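Side-chain contacts in ornithine carbamoyltransferase, mitochondrial (Coccidioides immitis, PDB 3SDS), which catalyses the transfer of the carbamoyl group from carbamoyl phosphate to L-ornithine, giving L-citrulline and phosphate in arginine biosynthesis: residues Arg42-Tyr47 against Asp162-His167; Pro156-Ala161 against Phe328-Asn333; Leu189-Val194 against Phe202-Ala207. One frame throughout, in Å; residues are numbered along the deposited sequence.

Interaction 1 of 3, residues Arg42-Tyr47 against Asp162-His167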
# COMPACT_ATOMS: atom_id res chain seq x y z
N ARG A 42 3.96 30.22 5.02
CA ARG A 42 5.34 30.42 5.49
C ARG A 42 5.97 29.10 5.99
O ARG A 42 7.11 28.80 5.64
CB ARG A 42 5.44 31.52 6.55
CG ARG A 42 5.31 32.92 5.95
CD ARG A 42 5.38 34.03 7.00
NE ARG A 42 4.24 33.97 7.93
CZ ARG A 42 3.28 34.88 7.99
NH1 ARG A 42 3.30 35.94 7.19
NH2 ARG A 42 2.29 34.73 8.86
N ASN A 43 5.22 28.32 6.76
CA ASN A 43 5.72 27.03 7.25
C ASN A 43 6.17 26.08 6.12
O ASN A 43 7.26 25.48 6.21
CB ASN A 43 4.72 26.35 8.22
CG ASN A 43 4.49 27.15 9.53
OD1 ASN A 43 5.13 28.18 9.78
ND2 ASN A 43 3.56 26.67 10.35
N ALA A 44 5.35 25.96 5.07
CA ALA A 44 5.69 25.12 3.91
C ALA A 44 6.97 25.63 3.24
O ALA A 44 7.89 24.85 2.95
CB ALA A 44 4.53 25.05 2.91
N SER A 45 7.05 26.94 3.04
CA SER A 45 8.26 27.53 2.48
C SER A 45 9.53 27.20 3.30
O SER A 45 10.58 26.82 2.74
CB SER A 45 8.10 29.03 2.40
OG SER A 45 9.26 29.58 1.84
N SER A 46 9.41 27.35 4.63
CA SER A 46 10.48 27.07 5.56
C SER A 46 10.92 25.60 5.54
O SER A 46 12.12 25.30 5.39
CB SER A 46 10.02 27.45 6.97
OG SER A 46 11.08 27.36 7.90
N TYR A 47 9.95 24.69 5.68
CA TYR A 47 10.24 23.25 5.72
C TYR A 47 10.91 22.78 4.42
O TYR A 47 11.82 21.92 4.44
CB TYR A 47 8.97 22.43 6.01
CG TYR A 47 8.28 22.72 7.35
CD1 TYR A 47 9.02 23.11 8.48
CD2 TYR A 47 6.90 22.58 7.49
CE1 TYR A 47 8.39 23.39 9.71
CE2 TYR A 47 6.25 22.85 8.72
CZ TYR A 47 7.01 23.24 9.82
OH TYR A 47 6.38 23.51 11.03
N ASP A 162 -0.56 26.77 -4.45
CA ASP A 162 -0.52 27.84 -5.43
C ASP A 162 0.03 29.13 -4.84
O ASP A 162 0.88 29.79 -5.46
CB ASP A 162 -1.88 28.04 -6.09
CG ASP A 162 -2.23 26.90 -7.02
OD1 ASP A 162 -1.37 26.00 -7.19
OD2 ASP A 162 -3.35 26.88 -7.58
N PHE A 163 -0.40 29.47 -3.63
CA PHE A 163 0.14 30.67 -2.97
C PHE A 163 1.60 30.53 -2.52
O PHE A 163 2.35 31.50 -2.58
CB PHE A 163 -0.80 31.24 -1.89
CG PHE A 163 -1.77 32.23 -2.44
CD1 PHE A 163 -2.90 31.81 -3.14
CD2 PHE A 163 -1.53 33.60 -2.33
CE1 PHE A 163 -3.79 32.75 -3.69
CE2 PHE A 163 -2.42 34.55 -2.90
CZ PHE A 163 -3.54 34.12 -3.57
N LEU A 164 2.03 29.32 -2.14
CA LEU A 164 3.45 29.05 -1.91
C LEU A 164 4.25 29.41 -3.15
O LEU A 164 5.32 30.02 -3.05
CB LEU A 164 3.72 27.58 -1.58
CG LEU A 164 5.19 27.14 -1.38
CD1 LEU A 164 5.97 28.06 -0.41
CD2 LEU A 164 5.29 25.71 -0.90
N THR A 165 3.73 29.02 -4.32
CA THR A 165 4.43 29.19 -5.57
C THR A 165 4.53 30.67 -5.88
O THR A 165 5.60 31.16 -6.22
CB THR A 165 3.71 28.46 -6.71
OG1 THR A 165 3.35 27.14 -6.29
CG2 THR A 165 4.60 28.36 -7.93
N ILE A 166 3.40 31.37 -5.75
CA ILE A 166 3.32 32.81 -6.05
C ILE A 166 4.30 33.56 -5.14
O ILE A 166 5.10 34.36 -5.62
CB ILE A 166 1.83 33.35 -5.98
CG1 ILE A 166 0.96 32.68 -7.06
CG2 ILE A 166 1.76 34.89 -6.09
CD1 ILE A 166 -0.55 32.77 -6.83
N HIS A 167 4.26 33.26 -3.84
CA HIS A 167 5.15 33.84 -2.82
C HIS A 167 6.66 33.69 -3.10
O HIS A 167 7.44 34.57 -2.75
CB HIS A 167 4.80 33.27 -1.43
CG HIS A 167 5.74 33.67 -0.34
ND1 HIS A 167 6.67 32.80 0.20
CD2 HIS A 167 5.89 34.84 0.34
CE1 HIS A 167 7.36 33.41 1.16
NE2 HIS A 167 6.90 34.65 1.26

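Interaction 2 of 3, residues Pro156-Ala161 against Phe328-Asn333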
# COMPACT_ATOMS: atom_id res chain seq x y z
N PRO A 156 -8.83 22.79 -0.74
CA PRO A 156 -7.93 23.58 0.13
C PRO A 156 -6.41 23.37 -0.10
O PRO A 156 -5.65 24.37 -0.14
CB PRO A 156 -8.33 23.15 1.55
CG PRO A 156 -9.15 21.90 1.38
CD PRO A 156 -9.81 22.02 0.04
N LEU A 157 -5.98 22.11 -0.24
CA LEU A 157 -4.55 21.82 -0.41
C LEU A 157 -3.94 22.53 -1.63
O LEU A 157 -2.79 22.96 -1.59
CB LEU A 157 -4.25 20.31 -0.44
CG LEU A 157 -4.48 19.53 0.86
CD1 LEU A 157 -4.36 18.05 0.61
CD2 LEU A 157 -3.52 19.93 1.97
N GLN A 158 -4.73 22.65 -2.70
CA GLN A 158 -4.25 23.25 -3.94
C GLN A 158 -3.95 24.75 -3.79
O GLN A 158 -2.89 25.24 -4.22
CB GLN A 158 -5.22 23.00 -5.09
CG GLN A 158 -4.66 23.45 -6.44
CD GLN A 158 -3.44 22.62 -6.90
OE1 GLN A 158 -3.43 21.39 -6.79
NE2 GLN A 158 -2.40 23.30 -7.41
N ALA A 159 -4.88 25.47 -3.16
CA ALA A 159 -4.71 26.90 -2.87
C ALA A 159 -3.40 27.17 -2.09
O ALA A 159 -2.63 28.10 -2.44
CB ALA A 159 -5.92 27.43 -2.10
N ILE A 160 -3.13 26.36 -1.07
CA ILE A 160 -1.93 26.52 -0.26
C ILE A 160 -0.68 26.35 -1.15
O ILE A 160 0.25 27.17 -1.10
CB ILE A 160 -1.91 25.54 0.94
CG1 ILE A 160 -3.12 25.78 1.85
CG2 ILE A 160 -0.63 25.69 1.72
CD1 ILE A 160 -3.44 24.65 2.85
N ALA A 161 -0.68 25.32 -1.99
CA ALA A 161 0.40 25.12 -2.95
C ALA A 161 0.56 26.31 -3.90
O ALA A 161 1.68 26.80 -4.11
CB ALA A 161 0.18 23.85 -3.75
N PHE A 328 5.76 22.99 -12.98
CA PHE A 328 6.43 21.93 -12.23
C PHE A 328 6.76 22.31 -10.76
O PHE A 328 6.51 21.52 -9.83
CB PHE A 328 7.67 21.42 -12.99
CG PHE A 328 7.35 20.89 -14.37
CD1 PHE A 328 6.65 19.68 -14.53
CD2 PHE A 328 7.70 21.61 -15.51
CE1 PHE A 328 6.34 19.19 -15.80
CE2 PHE A 328 7.38 21.14 -16.79
CZ PHE A 328 6.70 19.92 -16.93
N PRO A 329 7.32 23.51 -10.54
CA PRO A 329 7.41 23.91 -9.13
C PRO A 329 6.06 23.85 -8.39
O PRO A 329 6.01 23.39 -7.25
CB PRO A 329 7.95 25.34 -9.21
CG PRO A 329 8.80 25.31 -10.46
CD PRO A 329 8.01 24.47 -11.42
N GLU A 330 4.99 24.29 -9.06
CA GLU A 330 3.63 24.28 -8.51
C GLU A 330 3.18 22.86 -8.14
O GLU A 330 2.52 22.65 -7.12
CB GLU A 330 2.66 24.87 -9.52
CG GLU A 330 1.23 25.03 -9.01
CD GLU A 330 0.23 25.43 -10.08
OE1 GLU A 330 0.63 25.61 -11.26
OE2 GLU A 330 -0.97 25.57 -9.74
N ALA A 331 3.53 21.89 -8.99
CA ALA A 331 3.22 20.47 -8.75
C ALA A 331 3.95 19.93 -7.51
O ALA A 331 3.34 19.28 -6.67
CB ALA A 331 3.54 19.64 -10.00
N GLU A 332 5.25 20.20 -7.41
CA GLU A 332 6.08 19.84 -6.25
C GLU A 332 5.65 20.52 -4.94
O GLU A 332 5.78 19.92 -3.85
CB GLU A 332 7.57 20.13 -6.52
CG GLU A 332 8.48 19.93 -5.29
CD GLU A 332 9.89 20.47 -5.45
OE1 GLU A 332 10.37 20.66 -6.59
OE2 GLU A 332 10.53 20.71 -4.40
N ASN A 333 5.16 21.76 -5.02
CA ASN A 333 4.70 22.45 -3.82
C ASN A 333 3.50 21.76 -3.12
O ASN A 333 3.11 22.17 -2.01
CB ASN A 333 4.41 23.93 -4.10
CG ASN A 333 5.69 24.76 -4.38
OD1 ASN A 333 6.80 24.42 -3.94
ND2 ASN A 333 5.52 25.86 -5.11

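Interaction 3 of 3, residues Leu189-Val194 against Phe202-Ala207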
# COMPACT_ATOMS: atom_id res chain seq x y z
N LEU A 189 -1.48 42.58 -6.42
CA LEU A 189 -1.30 41.67 -7.55
C LEU A 189 -2.60 41.35 -8.30
O LEU A 189 -3.69 41.48 -7.74
CB LEU A 189 -0.66 40.38 -7.08
CG LEU A 189 0.80 40.21 -7.48
CD1 LEU A 189 1.64 41.45 -7.13
CD2 LEU A 189 1.35 38.95 -6.82
N LYS A 190 -2.47 40.94 -9.56
CA LYS A 190 -3.62 40.52 -10.35
C LYS A 190 -3.48 39.07 -10.82
O LYS A 190 -2.43 38.70 -11.37
CB LYS A 190 -3.81 41.42 -11.57
CG LYS A 190 -5.27 41.64 -11.90
CD LYS A 190 -5.57 41.70 -13.37
CE LYS A 190 -6.97 42.28 -13.56
NZ LYS A 190 -7.82 41.58 -14.57
N ILE A 191 -4.53 38.28 -10.61
CA ILE A 191 -4.63 36.93 -11.17
C ILE A 191 -5.76 36.86 -12.22
O ILE A 191 -6.87 37.32 -11.98
CB ILE A 191 -4.80 35.81 -10.06
CG1 ILE A 191 -3.59 35.77 -9.12
CG2 ILE A 191 -5.05 34.42 -10.66
CD1 ILE A 191 -3.78 34.88 -7.90
N ALA A 192 -5.47 36.28 -13.37
CA ALA A 192 -6.50 36.09 -14.37
C ALA A 192 -6.74 34.61 -14.59
O ALA A 192 -5.84 33.85 -14.96
CB ALA A 192 -6.10 36.76 -15.68
N TRP A 193 -7.98 34.21 -14.34
CA TRP A 193 -8.44 32.86 -14.61
C TRP A 193 -9.20 32.82 -15.94
O TRP A 193 -10.19 33.56 -16.13
CB TRP A 193 -9.34 32.37 -13.47
CG TRP A 193 -9.84 30.97 -13.68
CD1 TRP A 193 -10.79 30.55 -14.59
CD2 TRP A 193 -9.39 29.80 -12.98
NE1 TRP A 193 -10.95 29.18 -14.50
CE2 TRP A 193 -10.11 28.70 -13.52
CE3 TRP A 193 -8.46 29.58 -11.96
CZ2 TRP A 193 -9.92 27.39 -13.05
CZ3 TRP A 193 -8.26 28.28 -11.51
CH2 TRP A 193 -9.00 27.20 -12.05
N VAL A 194 -8.77 31.96 -16.85
CA VAL A 194 -9.45 31.81 -18.15
C VAL A 194 -9.86 30.35 -18.36
O VAL A 194 -9.00 29.48 -18.47
CB VAL A 194 -8.58 32.32 -19.34
CG1 VAL A 194 -9.31 32.18 -20.68
CG2 VAL A 194 -8.16 33.76 -19.13
N PHE A 202 -12.57 28.24 -7.07
CA PHE A 202 -13.33 28.69 -5.90
C PHE A 202 -12.43 29.00 -4.69
O PHE A 202 -12.46 30.15 -4.19
CB PHE A 202 -14.45 27.70 -5.55
CG PHE A 202 -15.38 27.39 -6.71
CD1 PHE A 202 -15.54 28.29 -7.76
CD2 PHE A 202 -16.11 26.21 -6.72
CE1 PHE A 202 -16.38 28.01 -8.81
CE2 PHE A 202 -16.95 25.91 -7.76
CZ PHE A 202 -17.10 26.80 -8.82
N ASP A 203 -11.61 28.03 -4.28
CA ASP A 203 -10.73 28.19 -3.11
C ASP A 203 -9.61 29.20 -3.34
O ASP A 203 -9.26 29.97 -2.43
CB ASP A 203 -10.14 26.86 -2.65
CG ASP A 203 -10.88 26.24 -1.47
OD1 ASP A 203 -11.23 26.92 -0.49
OD2 ASP A 203 -11.08 25.01 -1.53
N LEU A 204 -9.04 29.19 -4.55
CA LEU A 204 -8.03 30.17 -4.94
C LEU A 204 -8.58 31.60 -4.75
O LEU A 204 -7.93 32.45 -4.10
CB LEU A 204 -7.57 29.93 -6.38
CG LEU A 204 -6.59 30.85 -7.12
CD1 LEU A 204 -5.31 31.06 -6.33
CD2 LEU A 204 -6.26 30.29 -8.51
N ALA A 205 -9.78 31.84 -5.30
CA ALA A 205 -10.50 33.11 -5.12
C ALA A 205 -10.64 33.54 -3.65
O ALA A 205 -10.35 34.69 -3.33
CB ALA A 205 -11.88 33.07 -5.80
N ILE A 206 -11.09 32.62 -2.79
CA ILE A 206 -11.26 32.90 -1.35
C ILE A 206 -9.92 33.27 -0.67
O ILE A 206 -9.86 34.16 0.18
CB ILE A 206 -11.97 31.69 -0.60
CG1 ILE A 206 -13.40 31.48 -1.12
CG2 ILE A 206 -11.98 31.89 0.92
CD1 ILE A 206 -14.08 30.21 -0.60
N ALA A 207 -8.85 32.57 -1.07
CA ALA A 207 -7.50 32.85 -0.58
C ALA A 207 -7.02 34.22 -1.03
O ALA A 207 -6.68 35.08 -0.21
CB ALA A 207 -6.55 31.75 -1.02

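Interaction 1 of 3, residues Arg42-Tyr47 against Asp162-His167
Ser45 and Leu164 mark the place where helix 34-51 meets helix 156-169: their CA atoms, 6.7 Å apart, are the nearest pair across the two segments. The axes of 42-47 and 162-167 come within 9.9 Å and are inclined at -67°, too steep for a long shared seam. One turn of each helix therefore meets one turn of the other, and no hydrogen bond passes between them.

Leu164 is the main side chain on its helix, touching both Ala44 and Ser45. Its CG stands anti to the backbone N (chi1 177°), which sends the forked end of the side chain across to the facing helix, where each methyl finds its own neighbour. CD1 rests against the backbone and root of Ser45, with Ser45 CB 3.7 Å from Leu164 CD1, so the serine is met through its carbon atoms. The other branch turns to the preceding residue, and Leu164 CD2 lies 3.9 Å from Ala44 CB. The small side chains of Ala44 and Ser45 thus give the leucine a low surface on which to settle. One turn further along, the partly exposed His167 also points toward helix 34-51. Ser45 OG approaches its imidazole at the edge, near the ring plane, but the separation of 4.3 Å from His167 CE1 makes this a loose van der Waals approach.

Both segments fall within the carbamoyl phosphate-binding family region, and helix 327-347 packs against each of them: Ser340 touches Ala44, while Asn333 touches Leu164. On helix 34-51, Tyr47 OH is hydrogen-bonded to Glu343 of that same C-terminal helix. From other sides of helix 156-169, Phe163 packs on helix 199-210 and Ile166 on Met305 of strand 303-306.

Interaction 2 of 3, residues Pro156-Ala161 against Phe328-Asn333
The side chains of Gln158 and Glu330 meet at about a right angle, with the amide and carboxylate planes turned 71° apart. Gln158 NE2 and Glu330 OE2 approach to 3.6 Å without forming a hydrogen bond. The glutamine chain bends at its second torsion (chi2 66°), whereas the glutamate remains extended beyond CG. Each polar end is held by another partner: Gln158 NE2 bonds to Asp162 OD1, one turn along its own helix, and Glu330 OE1 accepts a bond from His306 N.

Beside this polar pair the helices pack through a small residue. Ala161 points its methyl at the backbone of the opposing turn, with Ala161 CB 3.8 Å from Asn333 O. The side chain of Asn333 passes alongside, its CB 4.2 Å from Ala161 CB, and its amide bonds through ND2 to Thr165 OG1.

By similarity, Gln158 binds carbamoyl phosphate, as does Arg334, to which its OE1 makes a weak hydrogen bond. The contact thus brings a segment of the carbamoyl phosphate-binding region against a helix of the Asp/Orn-binding region, beside this probable substrate site. Segments 156-161 and 328-333 make 128° between their N-to-C directions, closer to antiparallel than to parallel. Ile160 faces helix 34-51, whereas Ala331 touches Val117 of a neighbouring subunit.

Interaction 3 of 3, residues Leu189-Val194 against Phe202-Ala207
The indole of Trp193 meets Leu204 at the edge of its six-membered ring, near the ring plane. Leu204 CD2 lies 4.1 Å from Trp193 CZ3 and almost as near to CE3, so a single methyl sits against that side of the benzo ring. The leucine chain meets the indole at a slant. With CG anti to the backbone N (chi1 -180°), Trp193 swings its ring out from the strand towards the helix; at the far side of the indole, NE1 is hydrogen-bonded to Asp196 O, which helps to fix the ring's rotation.

Strand 190-194 is the first element of a beta-alpha-beta unit that continues through helix 199-210 to strand 214-218, and it lies in the middle of the parallel sheet of the Asp/Orn-binding domain. Ile191 and Trp193, two residues apart along the strand, present their side chains on the same face of the sheet, and the helix packs over that face.

Leu204 reaches from the helix to both. Its second methyl approaches Ile191, where Leu204 CD1 and Ile191 CD1 stand 4.4 Å apart, a looser approach than that at the tryptophan. The three side chains are buried and wholly apolar where they meet. Val263 of the adjacent strand 261-264 packs against both Ile191 and Trp193, and Phe163 of helix 156-169 touches Leu204. The Trp193 side chain also lies about 4 Å from that of Asp265, an ornithine-binding residue by similarity.

Helix 156-169 takes part directly in interactions 1 and 2, and its residues also pack on the segments of interaction 3. Interaction 1 is only partly buried and joins helices within the carbamoyl phosphate-binding region, whereas interactions 2 and 3 are fully buried. Interaction 2 links the two family domains and mixes polar groups with close backbone packing. Interaction 3, helix on sheet within the second domain, is purely apolar. The first two use successive turns of their shared helix. Ile166 connects interaction 1 to interaction 3, its CD1 lying 4.0 Å from Ile191 CD1.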